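Local coordinates for protein gamma-glutamyl-gamma-aminobutyraldehyde dehydrogenase (Burkholderia cenocepacia, PDB 4LIH) that probably oxidises aldehydes, likely including gamma-glutamyl-gamma-aminobutyraldehyde, to carboxylic acids with NAD(P)+ as an aldehyde dehydrogenase, at residues A[49-54]-A[339-344]; A[283-288]-A[316-321]; A[348-353]-A[386-391]; A[435-440]-A[457-462]. One frame throughout, in Å; residues are numbered along the deposited sequence. Where two conformers were deposited one is given.

Interaction 1: residues A[49-54]-A[339-344]; sequences SPIDGR and GNPLDP
The guanidinium group of Arg54 meets Leu342 at its edge, close to its own plane. The contact runs from Arg54 NH2 to Leu342 CD1, 3.7 Å apart, and the two side chains approach from opposite directions. Asp52 OD1 lies at the same group's edge, in plane, where Arg54 NE donates to it over 2.9 Å in a salt bridge. Arg54 was modelled in two conformers, and these side-chain contacts belong to one of them, so they are less certain. The same carboxylate oxygen also accepts from the backbone N of Arg54, which closes an Asx turn. The two donors come from opposite faces of the carboxylate plane. OD1 is thus gripped twice, and in this conformer the NE bond holds the guanidinium in line while NH2 rests against the leucine. The amide of Asn340 has the same motif: OD1 takes the N-H of Leu342 at 2.9 Å, from above the carbonyl plane. This second Asx turn opens a type I beta turn from Asn340 to Asp343. Two turn-rich loops therefore meet here, one between strands 44-48 and 55-60, the other between helices 319-333 and 354-370. No hydrogen bond joins them. Ile51 carries the apolar part. Its CG1, anti to the carbonyl carbon (chi1 -65°), presses on Pro341 CG at 3.5 Å, tighter than usual for two carbons. Ile51 CD1 continues to Leu342 CG at 4.2 Å. Ile51 CG2 touches Asn340 OD1 at 3.7 Å. Helix 106-117 packs on both loops: Leu115 meets Ile51 and Arg54, and Leu111 meets Leu342.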
loop_
_atom_site.group_PDB
_atom_site.type_symbol
_atom_site.label_atom_id
_atom_site.label_comp_id
_atom_site.label_asym_id
_atom_site.label_seq_id
_atom_site.Cartn_x
_atom_site.Cartn_y
_atom_site.Cartn_z
ATOM N N SER A 49 -14.888 -31.534 -32.278
ATOM C CA SER A 49 -15.621 -31.472 -31.035
ATOM C C SER A 49 -15.484 -32.770 -30.255
ATOM O O SER A 49 -15.714 -33.848 -30.798
ATOM C CB SER A 49 -17.098 -31.251 -31.327
ATOM O OG SER A 49 -17.806 -31.011 -30.138
ATOM N N PRO A 50 -15.187 -32.664 -28.962
ATOM C CA PRO A 50 -15.151 -33.820 -28.081
ATOM C C PRO A 50 -16.501 -34.470 -27.808
ATOM O O PRO A 50 -16.553 -35.592 -27.317
ATOM C CB PRO A 50 -14.609 -33.262 -26.757
ATOM C CG PRO A 50 -14.150 -31.870 -27.012
ATOM C CD PRO A 50 -14.674 -31.429 -28.332
ATOM N N ILE A 51 -17.572 -33.777 -28.131
ATOM C CA ILE A 51 -18.895 -34.238 -27.802
ATOM C C ILE A 51 -19.159 -35.504 -28.593
ATOM O O ILE A 51 -19.654 -36.498 -28.047
ATOM C CB ILE A 51 -19.964 -33.176 -28.159
ATOM C CG1 ILE A 51 -19.753 -31.922 -27.269
ATOM C CG2 ILE A 51 -21.374 -33.749 -27.971
ATOM C CD1 ILE A 51 -20.519 -30.692 -27.759
ATOM N N ASP A 52 -18.812 -35.439 -29.875
ATOM C CA ASP A 52 -19.175 -36.508 -30.805
ATOM C C ASP A 52 -18.203 -36.681 -31.953
ATOM O O ASP A 52 -18.475 -37.448 -32.880
ATOM C CB ASP A 52 -20.603 -36.255 -31.320
ATOM C CG ASP A 52 -20.742 -34.960 -32.103
ATOM O OD1 ASP A 52 -19.736 -34.213 -32.272
ATOM O OD2 ASP A 52 -21.887 -34.705 -32.560
ATOM N N GLY A 53 -17.060 -36.003 -31.907
ATOM C CA GLY A 53 -16.092 -36.061 -33.020
ATOM C C GLY A 53 -16.394 -35.229 -34.275
ATOM O O GLY A 53 -15.634 -35.290 -35.243
ATOM N N ARG A 54 -17.474 -34.446 -34.266
ATOM C CA ARG A 54 -17.831 -33.628 -35.432
ATOM C C ARG A 54 -16.722 -32.609 -35.707
ATOM O O ARG A 54 -16.145 -32.050 -34.775
ATOM C CB ARG A 54 -19.210 -32.938 -35.242
ATOM C CG ARG A 54 -19.295 -31.819 -34.191
ATOM C CD ARG A 54 -20.717 -31.284 -33.949
ATOM N NE ARG A 54 -21.339 -31.807 -32.735
ATOM C CZ ARG A 54 -22.354 -31.233 -32.081
ATOM N NH1 ARG A 54 -22.870 -30.076 -32.472
ATOM N NH2 ARG A 54 -22.838 -31.807 -30.992
ATOM N N GLY A 339 -22.619 -36.808 -19.669
ATOM C CA GLY A 339 -23.743 -36.641 -20.588
ATOM C C GLY A 339 -23.354 -35.630 -21.634
ATOM O O GLY A 339 -22.219 -35.115 -21.618
ATOM N N ASN A 340 -24.292 -35.349 -22.536
ATOM C CA ASN A 340 -24.105 -34.360 -23.604
ATOM C C ASN A 340 -23.898 -32.981 -22.979
ATOM O O ASN A 340 -24.794 -32.459 -22.305
ATOM C CB ASN A 340 -25.323 -34.335 -24.550
ATOM C CG ASN A 340 -25.081 -33.512 -25.820
ATOM O OD1 ASN A 340 -24.232 -32.632 -25.865
ATOM N ND2 ASN A 340 -25.846 -33.818 -26.878
ATOM N N PRO A 341 -22.740 -32.354 -23.241
ATOM C CA PRO A 341 -22.579 -31.049 -22.594
ATOM C C PRO A 341 -23.479 -29.943 -23.157
ATOM O O PRO A 341 -23.602 -28.921 -22.507
ATOM C CB PRO A 341 -21.105 -30.725 -22.801
ATOM C CG PRO A 341 -20.688 -31.512 -23.957
ATOM C CD PRO A 341 -21.528 -32.747 -23.985
ATOM N N LEU A 342 -24.150 -30.177 -24.299
ATOM C CA LEU A 342 -25.150 -29.252 -24.815
ATOM C C LEU A 342 -26.437 -29.224 -23.990
ATOM O O LEU A 342 -27.266 -28.316 -24.178
ATOM C CB LEU A 342 -25.487 -29.547 -26.282
ATOM C CG LEU A 342 -24.378 -29.212 -27.283
ATOM C CD1 LEU A 342 -24.744 -29.692 -28.680
ATOM C CD2 LEU A 342 -24.075 -27.718 -27.276
ATOM N N ASP A 343 -26.571 -30.199 -23.074
ATOM C CA ASP A 343 -27.722 -30.319 -22.190
ATOM C C ASP A 343 -27.458 -29.557 -20.891
ATOM O O ASP A 343 -26.509 -29.883 -20.153
ATOM C CB ASP A 343 -27.969 -31.806 -21.889
ATOM C CG ASP A 343 -29.219 -32.056 -21.038
ATOM O OD1 ASP A 343 -29.652 -31.184 -20.241
ATOM O OD2 ASP A 343 -29.723 -33.183 -21.158
ATOM N N PRO A 344 -28.291 -28.554 -20.593
ATOM C CA PRO A 344 -28.048 -27.726 -19.396
ATOM C C PRO A 344 -28.131 -28.421 -18.054
ATOM O O PRO A 344 -27.708 -27.826 -17.075
ATOM C CB PRO A 344 -29.112 -26.608 -19.471
ATOM C CG PRO A 344 -29.777 -26.744 -20.782
ATOM C CD PRO A 344 -29.369 -28.023 -21.450
#

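Interaction 2: residues A[283-288]-A[316-321]; sequences VLPDCP and LVHRDI
Val283 and Val317 form a parallel beta bridge at the ends of strands 280-283 and 314-318, neighbours in a mixed sheet. The chain between them includes helix 290-302, so the two strands belong to a beta-alpha-beta connection. Two backbone hydrogen bonds make the bridge. Val283 N donates to Leu316 O at 2.8 Å, and His318 N donates to Val283 O at 3.2 Å. Past the bridge the two chains part. The 283-288 segment enters a type I turn from Leu284 to Cys287, and the other begins helix 319-333.

Apolar contacts fill the angle between them. Ile321 CD1 reaches Val283 CG1 at 3.7 Å, the two side chains crossing at about a right angle. Ile321 CD1 also lies 3.6 Å from Leu284 O. Ile321 CG2 packs against Pro285 CA at 3.8 Å. The first torsion of this isoleucine (chi1 58°) sends its CG1-CD1 arm to Val283 and leaves CG2 for Pro285.

The aromatic contact is a CH-pi interaction. Pro285 CG lies over one face of the His318 ring, 3.7 Å from its centroid. The ring of Phe417, from strand 411-417, also meets this histidine, their planes about 80° apart. His318 is the N-cap of the helix: its ND1 accepts from Asp320 N at 3.1 Å, with the donor near the ring plane.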
loop_
_atom_site.group_PDB
_atom_site.type_symbol
_atom_site.label_atom_id
_atom_site.label_comp_id
_atom_site.label_asym_id
_atom_site.label_seq_id
_atom_site.Cartn_x
_atom_site.Cartn_y
_atom_site.Cartn_z
ATOM N N VAL A 283 -9.852 -33.351 5.292
ATOM C CA VAL A 283 -11.121 -33.302 6.035
ATOM C C VAL A 283 -10.912 -33.910 7.389
ATOM O O VAL A 283 -10.637 -35.089 7.495
ATOM C CB VAL A 283 -12.248 -34.017 5.319
ATOM C CG1 VAL A 283 -13.562 -33.797 6.031
ATOM C CG2 VAL A 283 -12.370 -33.543 3.912
ATOM N N LEU A 284 -11.058 -33.062 8.412
ATOM C CA LEU A 284 -10.892 -33.421 9.789
ATOM C C LEU A 284 -12.222 -33.760 10.488
ATOM O O LEU A 284 -13.281 -33.332 10.061
ATOM C CB LEU A 284 -10.190 -32.303 10.535
ATOM C CG LEU A 284 -8.762 -32.041 10.060
ATOM C CD1 LEU A 284 -8.269 -30.690 10.513
ATOM C CD2 LEU A 284 -7.877 -33.136 10.599
ATOM N N PRO A 285 -12.152 -34.511 11.601
ATOM C CA PRO A 285 -13.372 -34.950 12.334
ATOM C C PRO A 285 -14.321 -33.809 12.766
ATOM O O PRO A 285 -15.556 -33.979 12.760
ATOM C CB PRO A 285 -12.792 -35.641 13.557
ATOM C CG PRO A 285 -11.452 -36.135 13.110
ATOM C CD PRO A 285 -10.928 -35.029 12.229
ATOM N N ASP A 286 -13.756 -32.642 13.100
ATOM C CA ASP A 286 -14.581 -31.511 13.493
ATOM C C ASP A 286 -14.994 -30.598 12.322
ATOM O O ASP A 286 -15.390 -29.455 12.535
ATOM C CB ASP A 286 -13.923 -30.731 14.625
ATOM C CG ASP A 286 -12.621 -30.058 14.213
ATOM O OD1 ASP A 286 -12.263 -30.007 13.023
ATOM O OD2 ASP A 286 -11.935 -29.603 15.114
ATOM N N CYS A 287 -14.906 -31.104 11.093
ATOM C CA CYS A 287 -15.444 -30.410 9.908
ATOM C C CYS A 287 -16.836 -29.863 10.219
ATOM O O CYS A 287 -17.666 -30.627 10.720
ATOM C CB CYS A 287 -15.515 -31.418 8.769
ATOM S SG CYS A 287 -16.281 -30.877 7.246
ATOM N N PRO A 288 -17.095 -28.548 9.959
ATOM C CA PRO A 288 -18.393 -27.993 10.356
ATOM C C PRO A 288 -19.614 -28.648 9.700
ATOM O O PRO A 288 -20.631 -28.770 10.345
ATOM C CB PRO A 288 -18.293 -26.485 10.008
ATOM C CG PRO A 288 -17.133 -26.330 9.102
ATOM C CD PRO A 288 -16.307 -27.600 9.139
ATOM N N LEU A 316 -7.686 -36.298 1.632
ATOM C CA LEU A 316 -7.121 -36.816 2.849
ATOM C C LEU A 316 -8.219 -36.727 3.904
ATOM O O LEU A 316 -8.700 -35.621 4.212
ATOM C CB LEU A 316 -5.947 -35.964 3.286
ATOM C CG LEU A 316 -4.574 -36.228 2.687
ATOM C CD1 LEU A 316 -4.584 -36.252 1.183
ATOM C CD2 LEU A 316 -3.525 -35.220 3.169
ATOM N N VAL A 317 -8.596 -37.868 4.464
ATOM C CA VAL A 317 -9.716 -37.934 5.398
ATOM C C VAL A 317 -9.330 -38.674 6.670
ATOM O O VAL A 317 -8.690 -39.703 6.625
ATOM C CB VAL A 317 -10.933 -38.604 4.738
ATOM C CG1 VAL A 317 -10.614 -40.001 4.271
ATOM C CG2 VAL A 317 -12.130 -38.595 5.671
ATOM N N HIS A 318 -9.726 -38.147 7.810
ATOM C CA HIS A 318 -9.358 -38.748 9.080
ATOM C C HIS A 318 -10.088 -40.082 9.257
ATOM O O HIS A 318 -11.258 -40.203 8.953
ATOM C CB HIS A 318 -9.697 -37.794 10.234
ATOM C CG HIS A 318 -9.104 -38.195 11.543
ATOM N ND1 HIS A 318 -9.621 -39.218 12.317
ATOM C CD2 HIS A 318 -8.082 -37.670 12.254
ATOM C CE1 HIS A 318 -8.902 -39.338 13.419
ATOM N NE2 HIS A 318 -7.961 -38.410 13.407
ATOM N N ARG A 319 -9.388 -41.081 9.769
ATOM C CA ARG A 319 -9.965 -42.432 9.957
ATOM C C ARG A 319 -11.329 -42.454 10.636
ATOM O O ARG A 319 -12.198 -43.256 10.265
ATOM C CB ARG A 319 -8.986 -43.316 10.745
ATOM C CG ARG A 319 -9.309 -44.808 10.652
ATOM C CD ARG A 319 -8.276 -45.664 11.371
ATOM N NE ARG A 319 -6.914 -45.408 10.907
ATOM C CZ ARG A 319 -6.386 -45.884 9.784
ATOM N NH1 ARG A 319 -7.076 -46.659 8.970
ATOM N NH2 ARG A 319 -5.134 -45.594 9.478
ATOM N N ASP A 320 -11.519 -41.559 11.609
ATOM C CA ASP A 320 -12.689 -41.527 12.452
ATOM C C ASP A 320 -13.943 -41.248 11.644
ATOM O O ASP A 320 -15.003 -41.751 11.972
ATOM C CB ASP A 320 -12.552 -40.451 13.558
ATOM C CG ASP A 320 -11.638 -40.873 14.709
ATOM O OD1 ASP A 320 -11.111 -42.002 14.702
ATOM O OD2 ASP A 320 -11.440 -40.061 15.626
ATOM N N ILE A 321 -13.827 -40.424 10.602
ATOM C CA ILE A 321 -14.977 -40.052 9.783
ATOM C C ILE A 321 -14.938 -40.677 8.385
ATOM O O ILE A 321 -15.827 -40.421 7.571
ATOM C CB ILE A 321 -15.118 -38.522 9.657
ATOM C CG1 ILE A 321 -13.856 -37.876 9.056
ATOM C CG2 ILE A 321 -15.439 -37.909 11.019
ATOM C CD1 ILE A 321 -14.132 -36.500 8.473
#

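Interaction 3: residues A[348-353]-A[386-391]; sequences MGAIVD and GFYVEP
Phe387 CG lies anti to the carbonyl carbon (chi1 -51°), which carries the ring under the backbone of Asp353. The carbonyl carbon of Asp353 sits above the centre of one face. Its CA makes a CH-pi contact with the same ring, 4.1 Å from the centroid. Ile351 O comes near the ring plane, at the edge. Met348 reaches the other end of the contact by bending at chi2 (102°) and chi3. Its CE thus lands on the ring of Pro391, 3.5 Å from CD.

Between these ends, Ile351 CG1 packs on Val389 CG1 at 3.8 Å, the two side chains crossing at an oblique angle. Ala350 CB touches Tyr388 CE1 at 3.7 Å, and the hydroxyl of this tyrosine is hydrogen-bonded to Ile51 O. One direct backbone bond joins the segments: Ile351 N donates to Phe387 O at 2.6 Å. A water bridges the backbones further along. It donates to Gly349 O at 2.9 Å and accepts from Val389 N at 3.1 Å.

Asp353 turns its carboxylate elsewhere. OD1 caps Gln356 N and OD2 forms a salt bridge with Lys203. Helix 354-370 starts here, and its Leu357, Leu361 and Ile364 cover Phe387 and Val389. The contact thus joins an N-capped helix start to the beginning of strand 388-395, which pairs with strand 411-417 in the mixed sheet of this aldehyde dehydrogenase fold.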
loop_
_atom_site.group_PDB
_atom_site.type_symbol
_atom_site.label_atom_id
_atom_site.label_comp_id
_atom_site.label_asym_id
_atom_site.label_seq_id
_atom_site.Cartn_x
_atom_site.Cartn_y
_atom_site.Cartn_z
ATOM N N MET A 348 -21.126 -33.238 -15.834
ATOM C CA MET A 348 -19.875 -33.801 -16.384
ATOM C C MET A 348 -19.996 -33.928 -17.892
ATOM O O MET A 348 -20.876 -34.651 -18.404
ATOM C CB MET A 348 -19.600 -35.197 -15.821
ATOM C CG MET A 348 -18.411 -35.909 -16.450
ATOM S SD MET A 348 -16.938 -35.883 -15.444
ATOM C CE MET A 348 -17.318 -37.204 -14.308
ATOM N N GLY A 349 -19.081 -33.289 -18.603
ATOM C CA GLY A 349 -19.080 -33.318 -20.067
ATOM C C GLY A 349 -18.065 -34.302 -20.623
ATOM O O GLY A 349 -17.866 -35.351 -20.079
ATOM N N ALA A 350 -17.447 -33.941 -21.721
ATOM C CA ALA A 350 -16.584 -34.832 -22.497
ATOM C C ALA A 350 -15.150 -34.552 -22.161
ATOM O O ALA A 350 -14.794 -33.394 -21.908
ATOM C CB ALA A 350 -16.813 -34.612 -23.985
ATOM N N ILE A 351 -14.331 -35.601 -22.189
ATOM C CA ILE A 351 -12.861 -35.467 -22.164
ATOM C C ILE A 351 -12.376 -34.931 -23.502
ATOM O O ILE A 351 -12.958 -35.221 -24.554
ATOM C CB ILE A 351 -12.206 -36.817 -21.834
ATOM C CG1 ILE A 351 -12.765 -37.337 -20.503
ATOM C CG2 ILE A 351 -10.685 -36.693 -21.817
ATOM C CD1 ILE A 351 -12.466 -36.418 -19.302
ATOM N N VAL A 352 -11.313 -34.132 -23.499
ATOM C CA VAL A 352 -11.046 -33.273 -24.659
ATOM C C VAL A 352 -10.780 -34.028 -25.975
ATOM O O VAL A 352 -11.225 -33.584 -27.033
ATOM C CB VAL A 352 -9.928 -32.271 -24.381
ATOM C CG1 VAL A 352 -8.579 -32.952 -24.407
ATOM C CG2 VAL A 352 -9.981 -31.132 -25.399
ATOM N N ASP A 353 -10.089 -35.164 -25.897
ATOM C CA ASP A 353 -9.855 -36.041 -27.051
ATOM C C ASP A 353 -9.504 -37.472 -26.646
ATOM O O ASP A 353 -9.405 -37.797 -25.468
ATOM C CB ASP A 353 -8.813 -35.445 -28.034
ATOM C CG ASP A 353 -7.423 -35.230 -27.418
ATOM O OD1 ASP A 353 -7.026 -35.873 -26.431
ATOM O OD2 ASP A 353 -6.666 -34.421 -27.977
ATOM N N GLY A 386 -17.848 -39.418 -29.086
ATOM C CA GLY A 386 -17.149 -38.534 -28.141
ATOM C C GLY A 386 -16.460 -39.287 -27.015
ATOM O O GLY A 386 -16.490 -40.525 -26.960
ATOM N N PHE A 387 -15.857 -38.534 -26.094
ATOM C CA PHE A 387 -14.914 -39.085 -25.126
ATOM C C PHE A 387 -15.406 -38.842 -23.711
ATOM O O PHE A 387 -15.454 -37.726 -23.282
ATOM C CB PHE A 387 -13.564 -38.444 -25.370
ATOM C CG PHE A 387 -13.146 -38.527 -26.811
ATOM C CD1 PHE A 387 -12.777 -39.741 -27.335
ATOM C CD2 PHE A 387 -13.216 -37.431 -27.640
ATOM C CE1 PHE A 387 -12.423 -39.863 -28.668
ATOM C CE2 PHE A 387 -12.863 -37.529 -28.956
ATOM C CZ PHE A 387 -12.483 -38.734 -29.486
ATOM N N TYR A 388 -15.793 -39.918 -23.025
ATOM C CA TYR A 388 -16.526 -39.839 -21.750
ATOM C C TYR A 388 -16.056 -40.940 -20.789
ATOM O O TYR A 388 -15.818 -42.065 -21.213
ATOM C CB TYR A 388 -18.019 -39.993 -21.981
ATOM C CG TYR A 388 -18.646 -38.951 -22.882
ATOM C CD1 TYR A 388 -19.084 -37.723 -22.386
ATOM C CD2 TYR A 388 -18.791 -39.191 -24.215
ATOM C CE1 TYR A 388 -19.653 -36.776 -23.213
ATOM C CE2 TYR A 388 -19.382 -38.256 -25.058
ATOM C CZ TYR A 388 -19.779 -37.045 -24.571
ATOM O OH TYR A 388 -20.376 -36.129 -25.431
ATOM N N VAL A 389 -15.913 -40.589 -19.516
ATOM C CA VAL A 389 -15.419 -41.512 -18.480
ATOM C C VAL A 389 -16.158 -41.151 -17.210
ATOM O O VAL A 389 -16.403 -39.968 -16.918
ATOM C CB VAL A 389 -13.862 -41.488 -18.370
ATOM C CG1 VAL A 389 -13.339 -40.116 -18.013
ATOM C CG2 VAL A 389 -13.342 -42.533 -17.396
ATOM N N GLU A 390 -16.566 -42.171 -16.475
ATOM C CA GLU A 390 -17.286 -41.974 -15.226
ATOM C C GLU A 390 -16.443 -41.249 -14.162
ATOM O O GLU A 390 -15.221 -41.395 -14.134
ATOM C CB GLU A 390 -17.741 -43.305 -14.643
ATOM C CG GLU A 390 -18.751 -44.076 -15.461
ATOM C CD GLU A 390 -18.903 -45.520 -15.006
ATOM O OE1 GLU A 390 -17.918 -46.131 -14.531
ATOM O OE2 GLU A 390 -20.043 -46.020 -15.083
ATOM N N PRO A 391 -17.107 -40.516 -13.243
ATOM C CA PRO A 391 -16.350 -40.022 -12.072
ATOM C C PRO A 391 -15.895 -41.192 -11.208
ATOM O O PRO A 391 -16.706 -42.055 -10.847
ATOM C CB PRO A 391 -17.364 -39.148 -11.346
ATOM C CG PRO A 391 -18.681 -39.767 -11.692
ATOM C CD PRO A 391 -18.550 -40.271 -13.101
HETATM O O HOH W 1 -16.449 -37.613 -19.021
#

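Interaction 4: residues A[435-440]-A[457-462]; sequences AAAVWT and TVWVNC
The indole of Trp439 lies against the backbone of Asn461 and Cys462, which cover one of its faces. Asn461 CA makes a CH-pi contact, 3.7 Å from the centroid of the six-membered ring. Cys462 N sits over the same face, 3.5 Å from Trp439 CZ2. The NE1 of this tryptophan is hydrogen-bonded to Asn281 OD1.

The Asn461 amide grips the backbone of Thr440 twice. OD1 accepts from Thr440 N at 2.8 Å, in the carbonyl plane and on a lone pair. ND2 donates to Thr440 O at 2.9 Å, from above that carbonyl's plane. The side chain thus extends the pairing beyond the last strand bridge.

Before it, four backbone bonds hold the parallel ladder, from Ala436 N to Thr457 O through Asn461 N to Val438 O. On one face, Val438 CG1 and Val460 CG2 lie side by side at 3.9 Å. On the other, Trp459 CZ3 touches Ala435 CB at 3.5 Å.

Strands 435-439 and 457-460 flank helix 443-452 in sequence, a beta-alpha-beta unit. That helix covers Val438 and Val458, helix 290-302 packs on Trp439, and a strand of a neighbouring subunit continues the sheet beyond 457-460.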
loop_
_atom_site.group_PDB
_atom_site.type_symbol
_atom_site.label_atom_id
_atom_site.label_comp_id
_atom_site.label_asym_id
_atom_site.label_seq_id
_atom_site.Cartn_x
_atom_site.Cartn_y
_atom_site.Cartn_z
ATOM N N ALA A 435 -2.428 -25.586 -4.844
ATOM C CA ALA A 435 -3.497 -25.312 -3.947
ATOM C C ALA A 435 -3.603 -26.421 -2.941
ATOM O O ALA A 435 -2.974 -27.504 -3.092
ATOM C CB ALA A 435 -4.790 -25.130 -4.718
ATOM N N ALA A 436 -4.384 -26.119 -1.907
ATOM C CA ALA A 436 -4.671 -27.049 -0.838
ATOM C C ALA A 436 -5.935 -26.608 -0.107
ATOM O O ALA A 436 -6.397 -25.462 -0.218
ATOM C CB ALA A 436 -3.477 -27.088 0.106
ATOM N N ALA A 437 -6.502 -27.513 0.672
ATOM C CA ALA A 437 -7.629 -27.131 1.549
ATOM C C ALA A 437 -7.666 -27.891 2.853
ATOM O O ALA A 437 -7.086 -28.980 2.941
ATOM C CB ALA A 437 -8.918 -27.342 0.803
ATOM N N VAL A 438 -8.290 -27.286 3.887
ATOM C CA VAL A 438 -8.510 -27.946 5.159
ATOM C C VAL A 438 -9.924 -27.641 5.657
ATOM O O VAL A 438 -10.429 -26.528 5.467
ATOM C CB VAL A 438 -7.445 -27.602 6.244
ATOM C CG1 VAL A 438 -7.351 -26.095 6.508
ATOM C CG2 VAL A 438 -7.697 -28.445 7.475
ATOM N N TRP A 439 -10.573 -28.675 6.199
ATOM C CA TRP A 439 -11.932 -28.535 6.752
ATOM C C TRP A 439 -11.921 -28.807 8.237
ATOM O O TRP A 439 -11.662 -29.946 8.661
ATOM C CB TRP A 439 -12.934 -29.481 6.085
ATOM C CG TRP A 439 -13.088 -29.261 4.595
ATOM C CD1 TRP A 439 -12.150 -29.518 3.642
ATOM C CD2 TRP A 439 -14.212 -28.676 3.902
ATOM N NE1 TRP A 439 -12.624 -29.195 2.426
ATOM C CE2 TRP A 439 -13.871 -28.634 2.542
ATOM C CE3 TRP A 439 -15.470 -28.203 4.303
ATOM C CZ2 TRP A 439 -14.762 -28.184 1.553
ATOM C CZ3 TRP A 439 -16.345 -27.711 3.339
ATOM C CH2 TRP A 439 -15.977 -27.691 1.972
ATOM N N THR A 440 -12.264 -27.780 9.020
ATOM C CA THR A 440 -12.246 -27.836 10.470
ATOM C C THR A 440 -13.060 -26.678 11.036
ATOM O O THR A 440 -13.083 -25.577 10.471
ATOM C CB THR A 440 -10.814 -27.790 11.053
ATOM O OG1 THR A 440 -10.870 -27.908 12.477
ATOM C CG2 THR A 440 -10.062 -26.480 10.675
ATOM N N THR A 457 -2.762 -21.166 -3.144
ATOM C CA THR A 457 -4.121 -20.937 -2.620
ATOM C C THR A 457 -4.492 -21.980 -1.582
ATOM O O THR A 457 -4.373 -23.181 -1.833
ATOM C CB THR A 457 -5.184 -20.944 -3.748
ATOM O OG1 THR A 457 -4.847 -20.020 -4.781
ATOM C CG2 THR A 457 -6.610 -20.610 -3.259
ATOM N N VAL A 458 -4.903 -21.559 -0.373
ATOM C CA VAL A 458 -5.373 -22.483 0.609
ATOM C C VAL A 458 -6.830 -22.124 0.934
ATOM O O VAL A 458 -7.134 -20.982 1.315
ATOM C CB VAL A 458 -4.502 -22.520 1.893
ATOM C CG1 VAL A 458 -5.106 -23.469 2.898
ATOM C CG2 VAL A 458 -3.055 -22.932 1.578
ATOM N N TRP A 459 -7.722 -23.069 0.653
ATOM C CA TRP A 459 -9.135 -22.947 0.983
ATOM C C TRP A 459 -9.433 -23.601 2.365
ATOM O O TRP A 459 -8.946 -24.706 2.686
ATOM C CB TRP A 459 -9.998 -23.603 -0.077
ATOM C CG TRP A 459 -9.914 -22.999 -1.439
ATOM C CD1 TRP A 459 -10.428 -21.805 -1.848
ATOM C CD2 TRP A 459 -9.314 -23.590 -2.580
ATOM N NE1 TRP A 459 -10.169 -21.611 -3.181
ATOM C CE2 TRP A 459 -9.483 -22.688 -3.659
ATOM C CE3 TRP A 459 -8.690 -24.817 -2.818
ATOM C CZ2 TRP A 459 -9.011 -22.974 -4.959
ATOM C CZ3 TRP A 459 -8.244 -25.095 -4.088
ATOM C CH2 TRP A 459 -8.423 -24.212 -5.145
ATOM N N VAL A 460 -10.186 -22.884 3.199
ATOM C CA VAL A 460 -10.577 -23.406 4.505
ATOM C C VAL A 460 -12.118 -23.576 4.512
ATOM O O VAL A 460 -12.875 -22.631 4.273
ATOM C CB VAL A 460 -10.042 -22.544 5.700
ATOM C CG1 VAL A 460 -10.556 -23.111 7.027
ATOM C CG2 VAL A 460 -8.506 -22.464 5.675
ATOM N N ASN A 461 -12.582 -24.801 4.735
ATOM C CA ASN A 461 -14.024 -25.099 4.724
ATOM C C ASN A 461 -14.696 -24.710 3.418
ATOM O O ASN A 461 -15.849 -24.343 3.402
ATOM C CB ASN A 461 -14.748 -24.491 5.955
ATOM C CG ASN A 461 -14.141 -24.925 7.245
ATOM O OD1 ASN A 461 -13.564 -26.005 7.317
ATOM N ND2 ASN A 461 -14.295 -24.117 8.305
ATOM N N CYS A 462 -13.914 -24.849 2.334
ATOM C CA CYS A 462 -14.341 -24.650 0.996
ATOM C C CYS A 462 -13.290 -25.284 0.086
ATOM O O CYS A 462 -12.295 -25.852 0.567
ATOM C CB CYS A 462 -14.579 -23.146 0.640
ATOM S SG CYS A 462 -13.171 -22.066 0.814
#

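In the fold
Interactions 2, 3 and 4 all reach one mixed sheet, where interactions 2 and 4 are near neighbours. Strand 280-283 lies between their other strands, 314-318 and 435-439, and Asp286 OD1 meets Thr440 OG1. Interaction 4 is fully buried and rich in backbone bonds, and its strand 457-460 carries the sheet into a neighbouring subunit. Interaction 2 is only partly buried and ends in a turn and a helix start at the surface. Interactions 1 and 3 form a second cluster, joined by Ile51 O with Tyr388 OH. Both are buried; interaction 1 joins two loops, interaction 3 a loop and the start of strand 388-395. Interaction 1 has no hydrogen bond across its loops and rests mainly on apolar packing, whereas interaction 3 adds a direct backbone bond and a water.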